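Local structure of putative nitroreductase (Thermotoga maritima, 1VKW) at residues A[126-136]-A[160-168]. The protein is of unknown exact function but probably acts as an oxidoreductase related to the FMN-dependent nitroreductases. Sequence-based numbering, arbitrary orientation.
With SO4 (sulfate ion), chain C.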
ATOM      1  N   LYS A 126       5.581  15.118   3.009  1.00 34.91           N
ATOM      2  CA  LYS A 126       5.020  16.242   2.291  1.00 33.04           C
ATOM      3  C   LYS A 126       3.836  15.743   1.509  1.00 29.37           C
ATOM      4  O   LYS A 126       3.953  14.832   0.695  1.00 25.13           O
ATOM      5  CB  LYS A 126       6.062  16.868   1.374  1.00 32.26           C
ATOM      6  CG  LYS A 126       7.179  17.574   2.137  1.00 37.28           C
ATOM      7  CD  LYS A 126       8.115  18.324   1.188  1.00 37.28           C
ATOM      8  CE  LYS A 126       8.784  19.505   1.854  1.00 40.04           C
ATOM      9  NZ  LYS A 126       9.212  20.504   0.824  1.00 45.19           N
ATOM     10  N   ARG A 127       2.684  16.347   1.772  1.00 28.77           N
ATOM     11  CA  ARG A 127       1.492  16.063   1.007  1.00 27.31           C
ATOM     12  C   ARG A 127       0.756  17.357   0.804  1.00 26.71           C
ATOM     13  O   ARG A 127       0.795  18.267   1.659  1.00 23.32           O
ATOM     14  CB  ARG A 127       0.578  15.060   1.723  1.00 27.79           C
ATOM     15  CG  ARG A 127       1.104  13.641   1.817  1.00 24.00           C
ATOM     16  CD  ARG A 127       1.253  12.920   0.499  1.00 26.59           C
ATOM     17  NE  ARG A 127       1.648  11.518   0.696  1.00 29.44           N
ATOM     18  CZ  ARG A 127       2.884  11.103   0.971  1.00 29.81           C
ATOM     19  NH1 ARG A 127       3.898  11.955   1.064  1.00 28.52           N
ATOM     20  NH2 ARG A 127       3.113   9.809   1.147  1.00 31.64           N
ATOM     21  N   ARG A 128       0.078  17.432  -0.332  1.00 25.66           N
ATOM     22  CA  ARG A 128      -0.791  18.556  -0.622  1.00 25.72           C
ATOM     23  C   ARG A 128      -1.988  18.486   0.329  1.00 25.90           C
ATOM     24  O   ARG A 128      -2.282  17.411   0.887  1.00 24.21           O
ATOM     25  CB  ARG A 128      -1.218  18.521  -2.088  1.00 25.05           C
ATOM     26  CG  ARG A 128      -0.021  18.637  -3.031  1.00 25.69           C
ATOM     27  CD  ARG A 128      -0.378  18.994  -4.467  1.00 27.11           C
ATOM     28  NE  ARG A 128      -1.151  17.942  -5.099  1.00 35.00           N
ATOM     29  CZ  ARG A 128      -0.639  16.948  -5.819  1.00 35.87           C
ATOM     30  NH1 ARG A 128       0.674  16.834  -6.008  1.00 32.73           N
ATOM     31  NH2 ARG A 128      -1.458  16.052  -6.349  1.00 31.65           N
ATOM     32  N   PRO A 129      -2.676  19.611   0.517  1.00 27.32           N
ATOM     33  CA  PRO A 129      -3.822  19.669   1.433  1.00 28.71           C
ATOM     34  C   PRO A 129      -4.944  18.698   1.065  1.00 29.89           C
ATOM     35  O   PRO A 129      -5.226  18.480  -0.110  1.00 25.63           O
ATOM     36  CB  PRO A 129      -4.297  21.117   1.311  1.00 28.89           C
ATOM     37  CG  PRO A 129      -3.140  21.850   0.796  1.00 30.60           C
ATOM     38  CD  PRO A 129      -2.407  20.916  -0.101  1.00 26.62           C
ATOM     39  N   ILE A 130      -5.582  18.113   2.075  1.00 32.36           N
ATOM     40  CA  ILE A 130      -6.603  17.096   1.825  1.00 33.44           C
ATOM     41  C   ILE A 130      -7.687  17.612   0.894  1.00 30.57           C
ATOM     42  O   ILE A 130      -8.177  16.864   0.042  1.00 30.09           O
ATOM     43  CB  ILE A 130      -7.204  16.540   3.150  1.00 34.27           C
ATOM     44  CG1 ILE A 130      -8.282  15.497   2.855  1.00 35.52           C
ATOM     45  CG2 ILE A 130      -7.784  17.634   3.997  1.00 37.80           C
ATOM     46  CD1 ILE A 130      -8.429  14.483   3.980  1.00 40.68           C
ATOM     47  N   THR A 131      -8.040  18.892   1.030  1.00 29.17           N
ATOM     48  CA  THR A 131      -9.096  19.485   0.205  1.00 29.81           C
ATOM     49  C   THR A 131      -8.712  19.541  -1.266  1.00 29.77           C
ATOM     50  O   THR A 131      -9.589  19.661  -2.109  1.00 31.35           O
ATOM     51  CB  THR A 131      -9.457  20.905   0.671  1.00 31.74           C
ATOM     52  OG1 THR A 131      -8.267  21.683   0.781  1.00 33.04           O
ATOM     53  CG2 THR A 131     -10.059  20.909   2.090  1.00 34.60           C
ATOM     54  N   SER A 132      -7.413  19.480  -1.577  1.00 27.81           N
ATOM     55  CA  SER A 132      -6.971  19.510  -2.972  1.00 27.83           C
ATOM     56  C   SER A 132      -7.256  18.178  -3.680  1.00 27.38           C
ATOM     57  O   SER A 132      -7.290  18.110  -4.911  1.00 29.71           O
ATOM     58  CB  SER A 132      -5.484  19.877  -3.067  1.00 29.03           C
ATOM     59  OG  SER A 132      -4.644  18.787  -2.738  1.00 28.32           O
ATOM     60  N   PHE A 133      -7.473  17.133  -2.898  1.00 26.53           N
ATOM     61  CA  PHE A 133      -7.785  15.806  -3.419  1.00 27.65           C
ATOM     62  C   PHE A 133      -9.283  15.523  -3.519  1.00 29.79           C
ATOM     63  O   PHE A 133      -9.733  14.743  -4.371  1.00 31.42           O
ATOM     64  CB  PHE A 133      -7.149  14.756  -2.523  1.00 28.18           C
ATOM     65  CG  PHE A 133      -5.657  14.838  -2.472  1.00 26.28           C
ATOM     66  CD1 PHE A 133      -4.899  14.341  -3.513  1.00 29.49           C
ATOM     67  CD2 PHE A 133      -5.011  15.393  -1.381  1.00 25.48           C
ATOM     68  CE1 PHE A 133      -3.525  14.400  -3.472  1.00 30.75           C
ATOM     69  CE2 PHE A 133      -3.628  15.452  -1.335  1.00 24.38           C
ATOM     70  CZ  PHE A 133      -2.889  14.952  -2.379  1.00 27.63           C
ATOM     71  N   LEU A 134     -10.046  16.190  -2.665  1.00 31.09           N
ATOM     72  CA  LEU A 134     -11.417  15.827  -2.374  1.00 34.04           C
ATOM     73  C   LEU A 134     -12.374  16.657  -3.213  1.00 34.32           C
ATOM     74  O   LEU A 134     -12.292  17.882  -3.220  1.00 35.18           O
ATOM     75  CB  LEU A 134     -11.653  16.073  -0.885  1.00 34.99           C
ATOM     76  CG  LEU A 134     -12.844  15.487  -0.137  1.00 40.97           C
ATOM     77  CD1 LEU A 134     -12.990  13.998  -0.390  1.00 41.43           C
ATOM     78  CD2 LEU A 134     -12.667  15.787   1.352  1.00 37.29           C
ATOM     79  N   GLU A 135     -13.281  15.999  -3.927  1.00 33.67           N
ATOM     80  CA  GLU A 135     -14.304  16.713  -4.687  1.00 35.47           C
ATOM     81  C   GLU A 135     -15.351  17.319  -3.744  1.00 34.80           C
ATOM     82  O   GLU A 135     -15.880  18.399  -4.007  1.00 37.01           O
ATOM     83  CB  GLU A 135     -14.936  15.791  -5.730  1.00 34.29           C
ATOM     84  CG  GLU A 135     -13.909  15.263  -6.730  1.00 39.53           C
ATOM     85  CD  GLU A 135     -14.518  14.374  -7.801  1.00 41.60           C
ATOM     86  OE1 GLU A 135     -15.595  14.727  -8.325  1.00 54.42           O
ATOM     87  OE2 GLU A 135     -13.913  13.326  -8.125  1.00 52.25           O
ATOM     88  N   ASN A 136     -15.589  16.650  -2.621  1.00 33.10           N
ATOM     89  CA  ASN A 136     -16.529  17.111  -1.592  1.00 33.54           C
ATOM     90  C   ASN A 136     -15.947  18.191  -0.704  1.00 33.38           C
ATOM     91  O   ASN A 136     -14.737  18.278  -0.530  1.00 28.72           O
ATOM     92  CB  ASN A 136     -16.913  15.964  -0.659  1.00 32.90           C
ATOM     93  CG  ASN A 136     -17.314  14.715  -1.397  1.00 34.02           C
ATOM     94  OD1 ASN A 136     -16.477  14.044  -2.001  1.00 33.02           O
ATOM     95  ND2 ASN A 136     -18.599  14.379  -1.335  1.00 29.95           N
ATOM     96  N   ASN A 160       6.215  11.265  -5.746  1.00 27.26           N
ATOM     97  CA  ASN A 160       5.279  11.992  -4.877  1.00 28.87           C
ATOM     98  C   ASN A 160       4.271  12.883  -5.612  1.00 28.99           C
ATOM     99  O   ASN A 160       3.840  13.929  -5.112  1.00 29.49           O
ATOM    100  CB  ASN A 160       6.017  12.805  -3.806  1.00 28.75           C
ATOM    101  CG  ASN A 160       5.129  13.126  -2.604  1.00 31.97           C
ATOM    102  OD1 ASN A 160       4.236  12.351  -2.255  1.00 35.61           O
ATOM    103  ND2 ASN A 160       5.362  14.279  -1.978  1.00 35.61           N
ATOM    104  N   ARG A 161       3.836  12.446  -6.782  1.00 28.48           N
ATOM    105  CA  ARG A 161       2.932  13.295  -7.540  1.00 29.35           C
ATOM    106  C   ARG A 161       1.505  13.228  -7.035  1.00 25.12           C
ATOM    107  O   ARG A 161       0.719  14.096  -7.385  1.00 24.21           O
ATOM    108  CB  ARG A 161       3.005  13.015  -9.022  1.00 29.99           C
ATOM    109  CG  ARG A 161       2.527  11.671  -9.453  1.00 31.23           C
ATOM    110  CD  ARG A 161       3.013  11.343 -10.852  1.00 33.10           C
ATOM    111  NE  ARG A 161       3.037   9.910 -11.104  1.00 40.12           N
ATOM    112  CZ  ARG A 161       3.597   9.348 -12.164  1.00 25.34           C
ATOM    113  NH1 ARG A 161       4.165  10.090 -13.102  1.00 27.74           N
ATOM    114  NH2 ARG A 161       3.569   8.035 -12.290  1.00 35.94           N
ATOM    115  N   GLN A 162       1.180  12.207  -6.233  1.00 23.82           N
ATOM    116  CA  GLN A 162      -0.091  12.135  -5.488  1.00 25.21           C
ATOM    117  C   GLN A 162      -1.267  12.285  -6.444  1.00 27.40           C
ATOM    118  O   GLN A 162      -2.087  13.191  -6.286  1.00 27.92           O
ATOM    119  CB  GLN A 162      -0.147  13.229  -4.413  1.00 26.67           C
ATOM    120  CG  GLN A 162       0.965  13.180  -3.389  1.00 24.26           C
ATOM    121  CD  GLN A 162       1.224  14.530  -2.721  1.00 24.51           C
ATOM    122  OE1 GLN A 162       0.382  15.040  -1.968  1.00 27.81           O
ATOM    123  NE2 GLN A 162       2.402  15.086  -2.959  1.00 24.44           N
ATOM    124  N   PRO A 163      -1.338  11.404  -7.444  1.00 28.88           N
ATOM    125  CA  PRO A 163      -2.207  11.613  -8.605  1.00 29.21           C
ATOM    126  C   PRO A 163      -3.674  11.174  -8.398  1.00 28.73           C
ATOM    127  O   PRO A 163      -4.228  10.482  -9.248  1.00 31.77           O
ATOM    128  CB  PRO A 163      -1.527  10.748  -9.679  1.00 28.87           C
ATOM    129  CG  PRO A 163      -0.945   9.589  -8.906  1.00 29.01           C
ATOM    130  CD  PRO A 163      -0.582  10.132  -7.547  1.00 27.78           C
ATOM    131  N   TRP A 164      -4.300  11.600  -7.306  1.00 29.29           N
ATOM    132  CA  TRP A 164      -5.634  11.092  -6.943  1.00 30.19           C
ATOM    133  C   TRP A 164      -6.695  12.166  -6.890  1.00 28.47           C
ATOM    134  O   TRP A 164      -6.470  13.274  -6.395  1.00 30.52           O
ATOM    135  CB  TRP A 164      -5.591  10.393  -5.590  1.00 31.15           C
ATOM    136  CG  TRP A 164      -4.424   9.500  -5.412  1.00 30.86           C
ATOM    137  CD1 TRP A 164      -4.161   8.351  -6.086  1.00 30.71           C
ATOM    138  CD2 TRP A 164      -3.359   9.668  -4.473  1.00 28.57           C
ATOM    139  NE1 TRP A 164      -2.989   7.797  -5.633  1.00 32.18           N
ATOM    140  CE2 TRP A 164      -2.481   8.579  -4.635  1.00 27.13           C
ATOM    141  CE3 TRP A 164      -3.059  10.628  -3.506  1.00 27.44           C
ATOM    142  CZ2 TRP A 164      -1.321   8.426  -3.869  1.00 30.55           C
ATOM    143  CZ3 TRP A 164      -1.899  10.467  -2.737  1.00 31.28           C
ATOM    144  CH2 TRP A 164      -1.057   9.376  -2.928  1.00 31.19           C
ATOM    145  N   LYS A 165      -7.870  11.827  -7.394  1.00 28.64           N
ATOM    146  CA  LYS A 165      -9.047  12.649  -7.188  1.00 29.93           C
ATOM    147  C   LYS A 165     -10.046  11.753  -6.480  1.00 30.55           C
ATOM    148  O   LYS A 165     -10.331  10.653  -6.968  1.00 31.55           O
ATOM    149  CB  LYS A 165      -9.583  13.146  -8.532  1.00 28.30           C
ATOM    150  CG  LYS A 165     -10.554  14.313  -8.478  1.00 31.70           C
ATOM    151  CD  LYS A 165     -10.805  14.887  -9.909  1.00 32.92           C
ATOM    152  CE  LYS A 165     -11.822  16.031  -9.944  1.00 37.62           C
ATOM    153  NZ  LYS A 165     -12.198  16.454 -11.349  1.00 38.37           N
ATOM    154  N   ILE A 166     -10.561  12.212  -5.337  1.00 28.87           N
ATOM    155  CA  ILE A 166     -11.389  11.388  -4.452  1.00 29.22           C
ATOM    156  C   ILE A 166     -12.766  12.008  -4.288  1.00 29.21           C
ATOM    157  O   ILE A 166     -12.897  13.228  -4.086  1.00 25.92           O
ATOM    158  CB  ILE A 166     -10.724  11.244  -3.052  1.00 28.09           C
ATOM    159  CG1 ILE A 166      -9.279  10.741  -3.175  1.00 31.32           C
ATOM    160  CG2 ILE A 166     -11.563  10.349  -2.113  1.00 30.86           C
ATOM    161  CD1 ILE A 166      -8.522  10.741  -1.823  1.00 32.11           C
ATOM    162  N   LYS A 167     -13.790  11.160  -4.357  1.00 28.89           N
ATOM    163  CA  LYS A 167     -15.165  11.607  -4.232  1.00 29.68           C
ATOM    164  C   LYS A 167     -15.933  10.649  -3.353  1.00 29.04           C
ATOM    165  O   LYS A 167     -15.879   9.437  -3.548  1.00 30.89           O
ATOM    166  CB  LYS A 167     -15.839  11.711  -5.617  1.00 28.39           C
ATOM    167  CG  LYS A 167     -17.263  12.237  -5.570  1.00 35.02           C
ATOM    168  CD  LYS A 167     -17.864  12.393  -6.964  1.00 37.40           C
ATOM    169  CE  LYS A 167     -17.949  11.071  -7.720  1.00 43.49           C
ATOM    170  NZ  LYS A 167     -18.565  11.286  -9.067  1.00 50.81           N
ATOM    171  N   TYR A 168     -16.643  11.209  -2.384  1.00 29.44           N
ATOM    172  CA  TYR A 168     -17.491  10.456  -1.486  1.00 31.00           C
ATOM    173  C   TYR A 168     -18.940  10.712  -1.902  1.00 31.87           C
ATOM    174  O   TYR A 168     -19.352  11.877  -2.023  1.00 31.26           O
ATOM    175  CB  TYR A 168     -17.252  10.928  -0.048  1.00 31.20           C
ATOM    176  CG  TYR A 168     -18.262  10.412   0.940  1.00 35.54           C
ATOM    177  CD1 TYR A 168     -18.337   9.061   1.244  1.00 36.48           C
ATOM    178  CD2 TYR A 168     -19.140  11.285   1.581  1.00 37.81           C
ATOM    179  CE1 TYR A 168     -19.272   8.588   2.159  1.00 39.50           C
ATOM    180  CE2 TYR A 168     -20.068  10.830   2.477  1.00 37.77           C
ATOM    181  CZ  TYR A 168     -20.132   9.483   2.767  1.00 36.84           C
ATOM    182  OH  TYR A 168     -21.052   9.046   3.676  1.00 43.09           O
TER
HETATM  183  S   SO4 C 208       6.886   9.026   1.286  1.00 43.47           S
HETATM  184  O1  SO4 C 208       7.320   9.992   0.289  1.00 46.74           O
HETATM  185  O2  SO4 C 208       5.824   9.607   2.078  1.00 40.65           O
HETATM  186  O3  SO4 C 208       6.452   7.824   0.597  1.00 38.22           O
HETATM  187  O4  SO4 C 208       7.998   8.705   2.182  1.00 45.81           O
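Gln162 sets its CG beside its own backbone N (chi1 -59°) and extends from there, driving its amide between Arg127 and Arg128; Arg127, bent at chi2 (-65°), folds back so that its CD lies 3.4 Å from Gln162 OE1. That oxygen accepts from Arg128 N on a lone pair at 2.9 Å, while Gln162 NE2 bonds Asn160 O, so both ends of the amide are held. The ring of Phe133 comes in edge-first, CZ 3.3 Å from Gln162 OE1, and its CE1 meets Trp164 CE3 at 3.8 Å, the two rings obliquely inclined. Arg128 reaches back end-on, NH1 and NH2 both gripping Arg161 O from the same face of that carbonyl. On Lys126 O, Arg127 NH1 and Asn160 ND2 converge from opposite faces, the latter at 3.1 Å. Arg127 also gives NH1 and NH2 to one sulfate oxygen, O2, with NH2 at 2.9 Å, and bonds the carbonyls of Ile153 and Leu154. Cutting Arg127 back to an alanine is likely to cost both carbonyls this donor, strip the sulfate of two of its bonds and leave Lys126 O with one grip fewer. Farther along, Ile166 N bonds Phe133 O and Glu135 N bonds Ile166 O, bracketing Leu134. Asn136 then uses its side-chain amide like a strand backbone: OD1 takes Tyr168 N at 2.9 Å, almost perfectly straight, and ND2 gives to Tyr168 O at 2.7 Å. With both segments running the same way, this is a single parallel beta bridge added to the outermost strand 165-168 of an otherwise antiparallel sheet.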